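PDB 5EK8: lipoxygenase, which probably uses a non-heme iron to add molecular oxygen to polyunsaturated fatty acids, with the 9R specificity for which it is named. Local coordinates for residues Y282-D285 against D289-N292; Q312-D317 against S323-R328; F346-L351 against L589-G594. All coordinates share one frame; numbering follows the deposited sequence.

Contact 1 (Y282-D285 against D289-N292); sequences YEKD and DLHN. With NA (sodium ion), chain C.
Lys284 lies against Leu290 without any ring or stacked pair between them; the flat group that matters is the peptide linking Asp289 to Leu290. The methylene CD of Lys284 sits over one face of that peptide, 3.7 Å from Leu290 N, while the Leu290 carbonyl at the following peptide is turned away to pair with the backbone of Arg314. Beyond the peptide, Lys284 CD meets Leu290 CB at 3.5 Å. The two side chains then slide past each other in opposite directions, leaving Leu290 CD1 alongside Lys284 CB, 3.9 Å away. The contact therefore illustrates how a lysine can act as an aliphatic residue along most of its length.

Its amino end is treated differently. Lys284 starts out with CG anti to the backbone N (chi1 -170°), then bends at chi3 and chi4, curling NZ back to its own segment. There NZ donates to Asp285 O at 3.0 Å, nearly in line with the carbonyl, and a second carbonyl, that of Pro316, accepts from it as well. Segment 282-285 lies in the loop after strand 272-277, and 289-292 runs from the end of that loop into strand 291-300, the two strands being neighbours in a six-stranded antiparallel sheet. Asp289 OD1 lies 5.5 Å from Lys284 NZ, too far for a salt bridge, although the opposite charges probably attract weakly; the carboxylate of Asp289 instead accepts from Gly594 N through OD2. In the same loop, Asp285 OD1 binds the sodium ion at 2.5 Å and also pairs with His288 ND1, with the backbone oxygens of Val414, Gly417 and Leu419 completing the metal site. Trp279 and Arg314 cover more of Leu290.

Contact 2 (Q312-D317 against S323-R328); sequences QSRYPD and SPLKDR
The backbone of 312-315, the touching part of its segment, runs roughly antiparallel to 323-328, 137° apart, and the two are joined by a single beta bridge between Arg314 and Leu325, whose CA atoms are 4.6 Å apart. One hydrogen bond fastens them: Lys326 N donates to Ser313 O at 2.7 Å. Tyr315 and Lys326 then pack as a CH-pi pair, Lys326 CG lying 3.6 Å from the centre of the Tyr315 ring and only 11° off its normal, while the carbonyl oxygen of Pro324 approaches the ring edge. Leu325 divides its methyls, CD1 against the Gln312 amide and CD2 against Arg314 CD, 3.5 Å away. The Gln312 chain, extended beyond CG, carries its amide to one face of the Arg328 guanidinium, the two planes 25° apart; Arg328 NH1 is also paired with Glu294. Arg314 turns its own guanidinium to backbone carbonyls, those of Ser318, Tyr282 and Trp279 among them. The whole is a long hairpin connection at the surface between the neighbouring antiparallel strands 303-313 and 329-331, drawn together where the first ends and leading to the second at the sheet margin.

Contact 3 (F346-L351 against L589-G594); sequences FRTAAL and LALRNG
Thr348 is set with chi1 near 56°, which places OG1 between its backbone N and carbonyl carbon and leaves CG2 to face Leu591. The hydroxyl is thereby directed back along the helix to the carbonyl of Ile345, so a polar group buried at this contact is satisfied by its own helix and the methyl alone faces the opposing segment. Thr348 CG2 approaches the branch point of Leu591, with 4.0 Å between CG2 and CG, and the two side chains cross at about a right angle.

One helical turn further on, Leu351 has CG anti to the backbone N (chi1 -172°), and its methyl CD2 touches Leu589 CD2 at 3.7 Å. Leu589 points its CB away from the helix, yet the end of its side chain swings nearer, and it too crosses its partner at about a right angle. No hydrogen bond spans the two segments: the side-chain packing is apolar, two leucines of an irregular segment set against successive turns of one face of a helix. All four touching residues are buried.

The helix is 337-377, the long one that also supplies His359 and His364 to the iron, and the Leu589 side chain comes within about 9 Å of that of His359. The irregular segment follows helix 577-581 and precedes helix 608-623. Leu591 also packs on Arg344 and Ile345, a turn earlier in the same helix, and Leu589 on Glu355 further along it. Around the helix, Met258 touches Leu351, while Phe346 and Ala349 rest on strand 291-300, and Phe346 and Arg347 on helix 247-256.

From the N terminus, contact 1 comes first, closing a short loop just ahead of strand 291-300. Contact 2 follows in series, closing the loop between strands 303-313 and 329-331, so that both serve the same antiparallel sheet at adjacent strands. They are linked directly by a probable hydrogen bond between His291 ND1 and Ser313 OG. Contact 3 spans 237 residues, bringing 589-594 back to helix 337-377. None of the three nests in or crosses another. Backbone pairing of Asp289 with Leu591 joins contacts 1 and 3, whereas contacts 2 and 3 do not touch. Contacts 1 and 3 thus connect the start of strand 291-300, through 589-594, to the iron-bearing helix, while contact 2 closes the sheet's margin.

Contact 1 (Y282-D285 against D289-N292)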
ATOM      1  N   TYR A 282      -9.114  11.854 -19.157  1.00 45.29           N
ATOM      2  CA  TYR A 282      -7.783  12.181 -18.642  1.00 39.59           C
ATOM      3  C   TYR A 282      -6.884  12.939 -19.612  1.00 39.88           C
ATOM      4  O   TYR A 282      -7.020  12.834 -20.833  1.00 40.69           O
ATOM      5  CB  TYR A 282      -7.094  10.896 -18.191  1.00 29.99           C
ATOM      6  CG  TYR A 282      -8.010  10.045 -17.350  1.00 30.90           C
ATOM      7  CD1 TYR A 282      -8.360  10.437 -16.065  1.00 37.37           C
ATOM      8  CD2 TYR A 282      -8.553   8.867 -17.846  1.00 32.26           C
ATOM      9  CE1 TYR A 282      -9.214   9.678 -15.288  1.00 39.64           C
ATOM     10  CE2 TYR A 282      -9.408   8.091 -17.073  1.00 36.88           C
ATOM     11  CZ  TYR A 282      -9.737   8.506 -15.794  1.00 37.65           C
ATOM     12  OH  TYR A 282     -10.585   7.749 -15.019  1.00 33.61           O
ATOM     13  N   GLU A 283      -5.970  13.716 -19.042  1.00 34.57           N
ATOM     14  CA  GLU A 283      -5.039  14.515 -19.821  1.00 37.36           C
ATOM     15  C   GLU A 283      -3.843  13.688 -20.300  1.00 41.74           C
ATOM     16  O   GLU A 283      -3.084  13.147 -19.496  1.00 44.54           O
ATOM     17  CB  GLU A 283      -4.558  15.710 -18.999  1.00 29.82           C
ATOM     18  CG  GLU A 283      -3.802  16.746 -19.800  1.00 35.94           C
ATOM     19  CD  GLU A 283      -3.177  17.815 -18.928  1.00 41.52           C
ATOM     20  OE1 GLU A 283      -3.176  17.649 -17.689  1.00 41.24           O
ATOM     21  OE2 GLU A 283      -2.685  18.821 -19.483  1.00 47.40           O
ATOM     22  N   LYS A 284      -3.691  13.592 -21.617  1.00 42.62           N
ATOM     23  CA  LYS A 284      -2.556  12.907 -22.221  1.00 41.18           C
ATOM     24  C   LYS A 284      -1.325  13.795 -22.138  1.00 49.00           C
ATOM     25  O   LYS A 284      -1.437  15.014 -22.278  1.00 49.93           O
ATOM     26  CB  LYS A 284      -2.853  12.548 -23.681  1.00 35.13           C
ATOM     27  CG  LYS A 284      -1.831  11.624 -24.310  1.00 37.84           C
ATOM     28  CD  LYS A 284      -2.247  11.169 -25.699  1.00 36.39           C
ATOM     29  CE  LYS A 284      -2.119  12.287 -26.711  1.00 42.09           C
ATOM     30  NZ  LYS A 284      -0.730  12.797 -26.816  1.00 44.81           N
ATOM     31  N   ASP A 285      -0.154  13.195 -21.910  1.00 47.13           N
ATOM     32  CA  ASP A 285       1.093  13.953 -21.985  1.00 43.88           C
ATOM     33  C   ASP A 285       1.461  14.127 -23.451  1.00 42.04           C
ATOM     34  O   ASP A 285       0.782  13.601 -24.331  1.00 45.23           O
ATOM     35  CB  ASP A 285       2.233  13.282 -21.186  1.00 48.44           C
ATOM     36  CG  ASP A 285       2.669  11.922 -21.754  1.00 49.05           C
ATOM     37  OD1 ASP A 285       2.636  10.932 -20.991  1.00 48.52           O
ATOM     38  OD2 ASP A 285       3.086  11.839 -22.930  1.00 44.34           O
ATOM     39  N   ASP A 289       1.281   7.970 -26.741  1.00 48.10           N
ATOM     40  CA  ASP A 289      -0.040   7.825 -27.324  1.00 48.92           C
ATOM     41  C   ASP A 289      -1.038   7.381 -26.262  1.00 51.87           C
ATOM     42  O   ASP A 289      -0.649   6.893 -25.201  1.00 49.32           O
ATOM     43  CB  ASP A 289      -0.013   6.820 -28.477  1.00 48.37           C
ATOM     44  CG  ASP A 289       0.836   7.287 -29.642  1.00 53.87           C
ATOM     45  OD1 ASP A 289       1.111   8.501 -29.742  1.00 55.16           O
ATOM     46  OD2 ASP A 289       1.227   6.433 -30.462  1.00 59.20           O
ATOM     47  N   LEU A 290      -2.325   7.553 -26.559  1.00 53.13           N
ATOM     48  CA  LEU A 290      -3.399   7.085 -25.685  1.00 51.91           C
ATOM     49  C   LEU A 290      -4.399   6.260 -26.480  1.00 50.02           C
ATOM     50  O   LEU A 290      -4.840   6.678 -27.551  1.00 50.33           O
ATOM     51  CB  LEU A 290      -4.116   8.258 -25.021  1.00 56.61           C
ATOM     52  CG  LEU A 290      -4.027   8.407 -23.503  1.00 57.28           C
ATOM     53  CD1 LEU A 290      -5.048   9.430 -23.025  1.00 55.46           C
ATOM     54  CD2 LEU A 290      -4.231   7.071 -22.815  1.00 55.85           C
ATOM     55  N   HIS A 291      -4.767   5.094 -25.957  1.00 47.21           N
ATOM     56  CA  HIS A 291      -5.683   4.219 -26.679  1.00 50.14           C
ATOM     57  C   HIS A 291      -6.885   3.775 -25.852  1.00 52.68           C
ATOM     58  O   HIS A 291      -6.745   3.111 -24.823  1.00 54.46           O
ATOM     59  CB  HIS A 291      -4.939   2.985 -27.192  1.00 47.88           C
ATOM     60  CG  HIS A 291      -3.710   3.307 -27.985  1.00 51.89           C
ATOM     61  ND1 HIS A 291      -3.761   3.731 -29.296  1.00 50.20           N
ATOM     62  CD2 HIS A 291      -2.399   3.271 -27.651  1.00 48.67           C
ATOM     63  CE1 HIS A 291      -2.532   3.943 -29.734  1.00 48.77           C
ATOM     64  NE2 HIS A 291      -1.688   3.677 -28.754  1.00 48.50           N
ATOM     65  N   ASN A 292      -8.071   4.155 -26.311  1.00 50.19           N
ATOM     66  CA  ASN A 292      -9.292   3.549 -25.817  1.00 51.53           C
ATOM     67  C   ASN A 292      -9.383   2.146 -26.398  1.00 50.65           C
ATOM     68  O   ASN A 292      -9.778   1.969 -27.550  1.00 53.33           O
ATOM     69  CB  ASN A 292     -10.524   4.376 -26.194  1.00 54.47           C
ATOM     70  CG  ASN A 292     -10.557   5.728 -25.508  1.00 53.12           C
ATOM     71  OD1 ASN A 292      -9.917   5.938 -24.479  1.00 56.47           O
ATOM     72  ND2 ASN A 292     -11.312   6.652 -26.077  1.00 51.08           N
TER
HETATM   73 NA    NA C 702       3.656  11.090 -18.668  1.00 38.93          NA

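Contact 2 (Q312-D317 against S323-R328)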
ATOM      1  N   GLN A 312      -9.316   2.779 -30.308  1.00 46.10           N
ATOM      2  CA  GLN A 312      -9.637   4.131 -30.737  1.00 47.31           C
ATOM      3  C   GLN A 312      -8.666   5.115 -30.096  1.00 47.61           C
ATOM      4  O   GLN A 312      -8.676   5.304 -28.884  1.00 47.01           O
ATOM      5  CB  GLN A 312     -11.083   4.476 -30.388  1.00 45.55           C
ATOM      6  CG  GLN A 312     -11.559   5.750 -31.027  1.00 46.05           C
ATOM      7  CD  GLN A 312     -13.020   6.012 -30.786  1.00 44.31           C
ATOM      8  OE1 GLN A 312     -13.698   6.560 -31.647  1.00 39.34           O
ATOM      9  NE2 GLN A 312     -13.520   5.618 -29.615  1.00 30.52           N
ATOM     10  N   SER A 313      -7.826   5.740 -30.912  1.00 49.20           N
ATOM     11  CA  SER A 313      -6.691   6.487 -30.379  1.00 48.04           C
ATOM     12  C   SER A 313      -6.867   8.002 -30.430  1.00 47.17           C
ATOM     13  O   SER A 313      -7.518   8.544 -31.323  1.00 49.37           O
ATOM     14  CB  SER A 313      -5.415   6.096 -31.130  1.00 46.18           C
ATOM     15  OG  SER A 313      -5.202   4.698 -31.072  1.00 45.49           O
ATOM     16  N   ARG A 314      -6.277   8.671 -29.446  1.00 39.86           N
ATOM     17  CA  ARG A 314      -6.134  10.115 -29.459  1.00 39.58           C
ATOM     18  C   ARG A 314      -5.198  10.529 -30.579  1.00 46.28           C
ATOM     19  O   ARG A 314      -4.232   9.822 -30.872  1.00 53.45           O
ATOM     20  CB  ARG A 314      -5.587  10.611 -28.121  1.00 40.38           C
ATOM     21  CG  ARG A 314      -6.417  10.186 -26.929  1.00 45.74           C
ATOM     22  CD  ARG A 314      -7.470  11.225 -26.594  1.00 44.55           C
ATOM     23  NE  ARG A 314      -6.957  12.224 -25.669  1.00 45.23           N
ATOM     24  CZ  ARG A 314      -7.213  12.234 -24.367  1.00 46.37           C
ATOM     25  NH1 ARG A 314      -7.999  11.302 -23.835  1.00 41.26           N
ATOM     26  NH2 ARG A 314      -6.690  13.185 -23.605  1.00 48.92           N
ATOM     27  N   TYR A 315      -5.483  11.661 -31.215  1.00 48.59           N
ATOM     28  CA  TYR A 315      -4.489  12.294 -32.072  1.00 49.84           C
ATOM     29  C   TYR A 315      -3.338  12.701 -31.163  1.00 50.64           C
ATOM     30  O   TYR A 315      -3.534  12.850 -29.953  1.00 53.94           O
ATOM     31  CB  TYR A 315      -5.065  13.506 -32.812  1.00 51.11           C
ATOM     32  CG  TYR A 315      -6.117  13.162 -33.843  1.00 53.27           C
ATOM     33  CD1 TYR A 315      -5.773  12.943 -35.172  1.00 53.02           C
ATOM     34  CD2 TYR A 315      -7.458  13.060 -33.489  1.00 53.73           C
ATOM     35  CE1 TYR A 315      -6.733  12.626 -36.118  1.00 53.97           C
ATOM     36  CE2 TYR A 315      -8.427  12.744 -34.430  1.00 51.98           C
ATOM     37  CZ  TYR A 315      -8.058  12.529 -35.741  1.00 53.38           C
ATOM     38  OH  TYR A 315      -9.014  12.213 -36.681  1.00 52.47           O
ATOM     39  N   PRO A 316      -2.130  12.860 -31.725  1.00 46.50           N
ATOM     40  CA  PRO A 316      -1.035  13.361 -30.888  1.00 47.10           C
ATOM     41  C   PRO A 316      -1.388  14.708 -30.260  1.00 47.28           C
ATOM     42  O   PRO A 316      -0.986  14.983 -29.128  1.00 42.79           O
ATOM     43  CB  PRO A 316       0.129  13.492 -31.873  1.00 45.54           C
ATOM     44  CG  PRO A 316      -0.176  12.500 -32.940  1.00 44.35           C
ATOM     45  CD  PRO A 316      -1.672  12.484 -33.073  1.00 45.95           C
ATOM     46  N   ASP A 317      -2.151  15.513 -30.998  1.00 55.01           N
ATOM     47  CA  ASP A 317      -2.680  16.794 -30.523  1.00 58.44           C
ATOM     48  C   ASP A 317      -3.625  16.682 -29.325  1.00 52.56           C
ATOM     49  O   ASP A 317      -3.580  17.508 -28.415  1.00 51.03           O
ATOM     50  CB  ASP A 317      -3.423  17.507 -31.656  1.00 66.52           C
ATOM     51  CG  ASP A 317      -2.524  18.406 -32.469  1.00 76.46           C
ATOM     52  OD1 ASP A 317      -2.892  18.722 -33.622  1.00 81.13           O
ATOM     53  OD2 ASP A 317      -1.453  18.796 -31.958  1.00 80.03           O
ATOM     54  N   SER A 323     -10.829  15.490 -25.848  1.00 38.02           N
ATOM     55  CA  SER A 323     -10.297  15.954 -27.129  1.00 40.97           C
ATOM     56  C   SER A 323     -10.532  14.902 -28.229  1.00 37.81           C
ATOM     57  O   SER A 323     -10.768  13.733 -27.921  1.00 38.57           O
ATOM     58  CB  SER A 323      -8.812  16.276 -26.984  1.00 43.98           C
ATOM     59  OG  SER A 323      -8.178  15.291 -26.192  1.00 49.21           O
ATOM     60  N   PRO A 324     -10.488  15.316 -29.509  1.00 34.11           N
ATOM     61  CA  PRO A 324     -10.873  14.437 -30.622  1.00 37.50           C
ATOM     62  C   PRO A 324     -10.142  13.095 -30.693  1.00 48.19           C
ATOM     63  O   PRO A 324      -8.959  13.010 -30.362  1.00 55.21           O
ATOM     64  CB  PRO A 324     -10.541  15.283 -31.853  1.00 38.74           C
ATOM     65  CG  PRO A 324     -10.720  16.671 -31.393  1.00 35.47           C
ATOM     66  CD  PRO A 324     -10.250  16.696 -29.970  1.00 34.67           C
ATOM     67  N   LEU A 325     -10.863  12.062 -31.125  1.00 51.01           N
ATOM     68  CA  LEU A 325     -10.306  10.724 -31.311  1.00 48.32           C
ATOM     69  C   LEU A 325     -10.257  10.352 -32.789  1.00 54.26           C
ATOM     70  O   LEU A 325     -11.106  10.780 -33.574  1.00 55.66           O
ATOM     71  CB  LEU A 325     -11.132   9.672 -30.559  1.00 46.38           C
ATOM     72  CG  LEU A 325     -11.260   9.734 -29.035  1.00 46.68           C
ATOM     73  CD1 LEU A 325     -12.221   8.671 -28.556  1.00 45.30           C
ATOM     74  CD2 LEU A 325      -9.912   9.540 -28.382  1.00 50.42           C
ATOM     75  N   LYS A 326      -9.265   9.547 -33.164  1.00 53.68           N
ATOM     76  CA  LYS A 326      -9.222   8.949 -34.497  1.00 50.16           C
ATOM     77  C   LYS A 326     -10.329   7.904 -34.612  1.00 43.06           C
ATOM     78  O   LYS A 326     -10.821   7.415 -33.598  1.00 40.72           O
ATOM     79  CB  LYS A 326      -7.854   8.312 -34.774  1.00 52.65           C
ATOM     80  CG  LYS A 326      -6.700   9.299 -34.808  1.00 58.27           C
ATOM     81  CD  LYS A 326      -5.360   8.581 -34.849  1.00 63.46           C
ATOM     82  CE  LYS A 326      -5.245   7.709 -36.085  1.00 68.05           C
ATOM     83  NZ  LYS A 326      -3.897   7.088 -36.199  1.00 68.14           N
ATOM     84  N   ASP A 327     -10.727   7.563 -35.834  1.00 40.40           N
ATOM     85  CA  ASP A 327     -11.764   6.550 -36.030  1.00 49.84           C
ATOM     86  C   ASP A 327     -11.370   5.225 -35.385  1.00 57.29           C
ATOM     87  O   ASP A 327     -10.239   4.763 -35.548  1.00 65.49           O
ATOM     88  CB  ASP A 327     -12.045   6.343 -37.520  1.00 57.16           C
ATOM     89  CG  ASP A 327     -12.477   7.620 -38.217  1.00 67.92           C
ATOM     90  OD1 ASP A 327     -13.528   8.185 -37.840  1.00 69.59           O
ATOM     91  OD2 ASP A 327     -11.767   8.052 -39.151  1.00 71.88           O
ATOM     92  N   ARG A 328     -12.297   4.625 -34.642  1.00 57.69           N
ATOM     93  CA  ARG A 328     -12.023   3.357 -33.974  1.00 57.36           C
ATOM     94  C   ARG A 328     -11.745   2.289 -35.020  1.00 54.59           C
ATOM     95  O   ARG A 328     -12.365   2.264 -36.083  1.00 51.74           O
ATOM     96  CB  ARG A 328     -13.186   2.939 -33.064  1.00 62.52           C
ATOM     97  CG  ARG A 328     -14.255   2.075 -33.725  1.00 70.69           C
ATOM     98  CD  ARG A 328     -15.496   1.982 -32.854  1.00 78.14           C
ATOM     99  NE  ARG A 328     -15.151   1.749 -31.454  1.00 79.67           N
ATOM    100  CZ  ARG A 328     -15.914   2.110 -30.428  1.00 78.41           C
ATOM    101  NH1 ARG A 328     -15.517   1.861 -29.185  1.00 76.83           N
ATOM    102  NH2 ARG A 328     -17.071   2.726 -30.644  1.00 75.68           N
TER

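Contact 3 (F346-L351 against L589-G594)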
ATOM      1  N   PHE A 346      -3.317  -3.328 -25.897  1.00 37.78           N
ATOM      2  CA  PHE A 346      -4.169  -3.699 -24.777  1.00 37.22           C
ATOM      3  C   PHE A 346      -3.338  -3.974 -23.537  1.00 39.85           C
ATOM      4  O   PHE A 346      -3.662  -3.487 -22.454  1.00 40.76           O
ATOM      5  CB  PHE A 346      -5.013  -4.929 -25.098  1.00 39.62           C
ATOM      6  CG  PHE A 346      -5.951  -5.315 -23.988  1.00 41.09           C
ATOM      7  CD1 PHE A 346      -7.212  -4.748 -23.905  1.00 44.21           C
ATOM      8  CD2 PHE A 346      -5.570  -6.228 -23.021  1.00 42.90           C
ATOM      9  CE1 PHE A 346      -8.077  -5.091 -22.880  1.00 46.40           C
ATOM     10  CE2 PHE A 346      -6.430  -6.574 -21.996  1.00 43.76           C
ATOM     11  CZ  PHE A 346      -7.685  -6.008 -21.927  1.00 45.88           C
ATOM     12  N   ARG A 347      -2.273  -4.760 -23.698  1.00 40.57           N
ATOM     13  CA  ARG A 347      -1.401  -5.101 -22.573  1.00 37.53           C
ATOM     14  C   ARG A 347      -0.865  -3.864 -21.860  1.00 34.61           C
ATOM     15  O   ARG A 347      -0.793  -3.826 -20.631  1.00 32.85           O
ATOM     16  CB  ARG A 347      -0.229  -5.964 -23.037  1.00 35.80           C
ATOM     17  CG  ARG A 347      -0.515  -7.443 -23.049  1.00 36.91           C
ATOM     18  CD  ARG A 347       0.781  -8.227 -23.098  1.00 43.66           C
ATOM     19  NE  ARG A 347       1.543  -7.988 -24.324  1.00 46.00           N
ATOM     20  CZ  ARG A 347       1.342  -8.641 -25.464  1.00 46.05           C
ATOM     21  NH1 ARG A 347       0.398  -9.572 -25.539  1.00 44.07           N
ATOM     22  NH2 ARG A 347       2.079  -8.360 -26.530  1.00 46.40           N
ATOM     23  N   THR A 348      -0.490  -2.855 -22.636  1.00 33.81           N
ATOM     24  CA  THR A 348       0.085  -1.643 -22.067  1.00 36.20           C
ATOM     25  C   THR A 348      -0.976  -0.818 -21.344  1.00 40.24           C
ATOM     26  O   THR A 348      -0.725  -0.275 -20.257  1.00 42.61           O
ATOM     27  CB  THR A 348       0.751  -0.776 -23.142  1.00 39.94           C
ATOM     28  OG1 THR A 348      -0.205  -0.476 -24.167  1.00 44.60           O
ATOM     29  CG2 THR A 348       1.935  -1.506 -23.754  1.00 42.21           C
ATOM     30  N   ALA A 349      -2.159  -0.718 -21.942  1.00 39.36           N
ATOM     31  CA  ALA A 349      -3.252  -0.024 -21.263  1.00 40.63           C
ATOM     32  C   ALA A 349      -3.569  -0.729 -19.944  1.00 41.60           C
ATOM     33  O   ALA A 349      -3.824  -0.086 -18.920  1.00 41.92           O
ATOM     34  CB  ALA A 349      -4.487   0.051 -22.149  1.00 37.06           C
ATOM     35  N   ALA A 350      -3.511  -2.057 -19.971  1.00 41.20           N
ATOM     36  CA  ALA A 350      -3.810  -2.867 -18.799  1.00 40.31           C
ATOM     37  C   ALA A 350      -2.718  -2.741 -17.747  1.00 35.34           C
ATOM     38  O   ALA A 350      -2.983  -2.881 -16.555  1.00 38.68           O
ATOM     39  CB  ALA A 350      -4.001  -4.320 -19.192  1.00 26.24           C
ATOM     40  N   LEU A 351      -1.494  -2.473 -18.186  1.00 36.54           N
ATOM     41  CA  LEU A 351      -0.378  -2.372 -17.254  1.00 42.13           C
ATOM     42  C   LEU A 351      -0.398  -1.018 -16.560  1.00 45.56           C
ATOM     43  O   LEU A 351      -0.217  -0.932 -15.345  1.00 43.59           O
ATOM     44  CB  LEU A 351       0.965  -2.582 -17.957  1.00 38.33           C
ATOM     45  CG  LEU A 351       2.162  -2.690 -17.005  1.00 34.26           C
ATOM     46  CD1 LEU A 351       2.232  -4.076 -16.415  1.00 33.64           C
ATOM     47  CD2 LEU A 351       3.470  -2.341 -17.696  1.00 37.74           C
ATOM     48  N   LEU A 589       4.451   0.816 -19.894  1.00 46.66           N
ATOM     49  CA  LEU A 589       3.407   1.662 -19.330  1.00 43.14           C
ATOM     50  C   LEU A 589       2.807   2.572 -20.393  1.00 41.86           C
ATOM     51  O   LEU A 589       1.797   3.237 -20.149  1.00 49.97           O
ATOM     52  CB  LEU A 589       3.956   2.487 -18.165  1.00 44.94           C
ATOM     53  CG  LEU A 589       4.342   1.671 -16.928  1.00 41.83           C
ATOM     54  CD1 LEU A 589       5.084   2.531 -15.912  1.00 41.49           C
ATOM     55  CD2 LEU A 589       3.108   1.058 -16.298  1.00 40.29           C
ATOM     56  N   ALA A 590       3.420   2.579 -21.575  1.00 33.57           N
ATOM     57  CA  ALA A 590       2.943   3.381 -22.698  1.00 34.37           C
ATOM     58  C   ALA A 590       3.668   3.034 -23.994  1.00 39.84           C
ATOM     59  O   ALA A 590       4.683   2.338 -23.982  1.00 45.07           O
ATOM     60  CB  ALA A 590       3.102   4.868 -22.397  1.00 34.63           C
ATOM     61  N   LEU A 591       3.137   3.528 -25.110  1.00 39.49           N
ATOM     62  CA  LEU A 591       3.786   3.389 -26.411  1.00 38.62           C
ATOM     63  C   LEU A 591       3.878   4.753 -27.096  1.00 44.05           C
ATOM     64  O   LEU A 591       3.278   5.728 -26.636  1.00 44.13           O
ATOM     65  CB  LEU A 591       3.029   2.395 -27.293  1.00 41.56           C
ATOM     66  CG  LEU A 591       2.918   0.951 -26.786  1.00 45.48           C
ATOM     67  CD1 LEU A 591       2.168   0.082 -27.783  1.00 50.04           C
ATOM     68  CD2 LEU A 591       4.286   0.359 -26.500  1.00 36.90           C
ATOM     69  N   ARG A 592       4.625   4.827 -28.193  1.00 46.71           N
ATOM     70  CA  ARG A 592       4.880   6.108 -28.846  1.00 48.15           C
ATOM     71  C   ARG A 592       4.707   6.057 -30.363  1.00 53.09           C
ATOM     72  O   ARG A 592       4.631   4.983 -30.957  1.00 57.30           O
ATOM     73  CB  ARG A 592       6.297   6.598 -28.515  1.00 47.44           C
ATOM     74  CG  ARG A 592       6.581   6.721 -27.026  1.00 51.28           C
ATOM     75  CD  ARG A 592       7.924   7.382 -26.728  1.00 53.33           C
ATOM     76  NE  ARG A 592       9.070   6.569 -27.123  1.00 50.57           N
ATOM     77  CZ  ARG A 592       9.903   6.891 -28.108  1.00 56.84           C
ATOM     78  NH1 ARG A 592       9.713   8.012 -28.791  1.00 61.80           N
ATOM     79  NH2 ARG A 592      10.928   6.102 -28.407  1.00 56.22           N
ATOM     80  N   ASN A 593       4.635   7.240 -30.968  1.00 54.25           N
ATOM     81  CA  ASN A 593       4.692   7.427 -32.419  1.00 51.98           C
ATOM     82  C   ASN A 593       3.749   6.558 -33.249  1.00 48.91           C
ATOM     83  O   ASN A 593       4.095   6.135 -34.349  1.00 39.89           O
ATOM     84  CB  ASN A 593       6.123   7.207 -32.898  1.00 55.65           C
ATOM     85  CG  ASN A 593       7.092   8.209 -32.305  1.00 59.44           C
ATOM     86  OD1 ASN A 593       8.132   7.838 -31.759  1.00 60.29           O
ATOM     87  ND2 ASN A 593       6.753   9.488 -32.404  1.00 60.08           N
ATOM     88  N   GLY A 594       2.551   6.314 -32.728  1.00 52.73           N
ATOM     89  CA  GLY A 594       1.545   5.562 -33.457  1.00 51.37           C
ATOM     90  C   GLY A 594       1.250   4.226 -32.813  1.00 49.20           C
ATOM     91  O   GLY A 594       0.202   3.629 -33.063  1.00 42.81           O
TER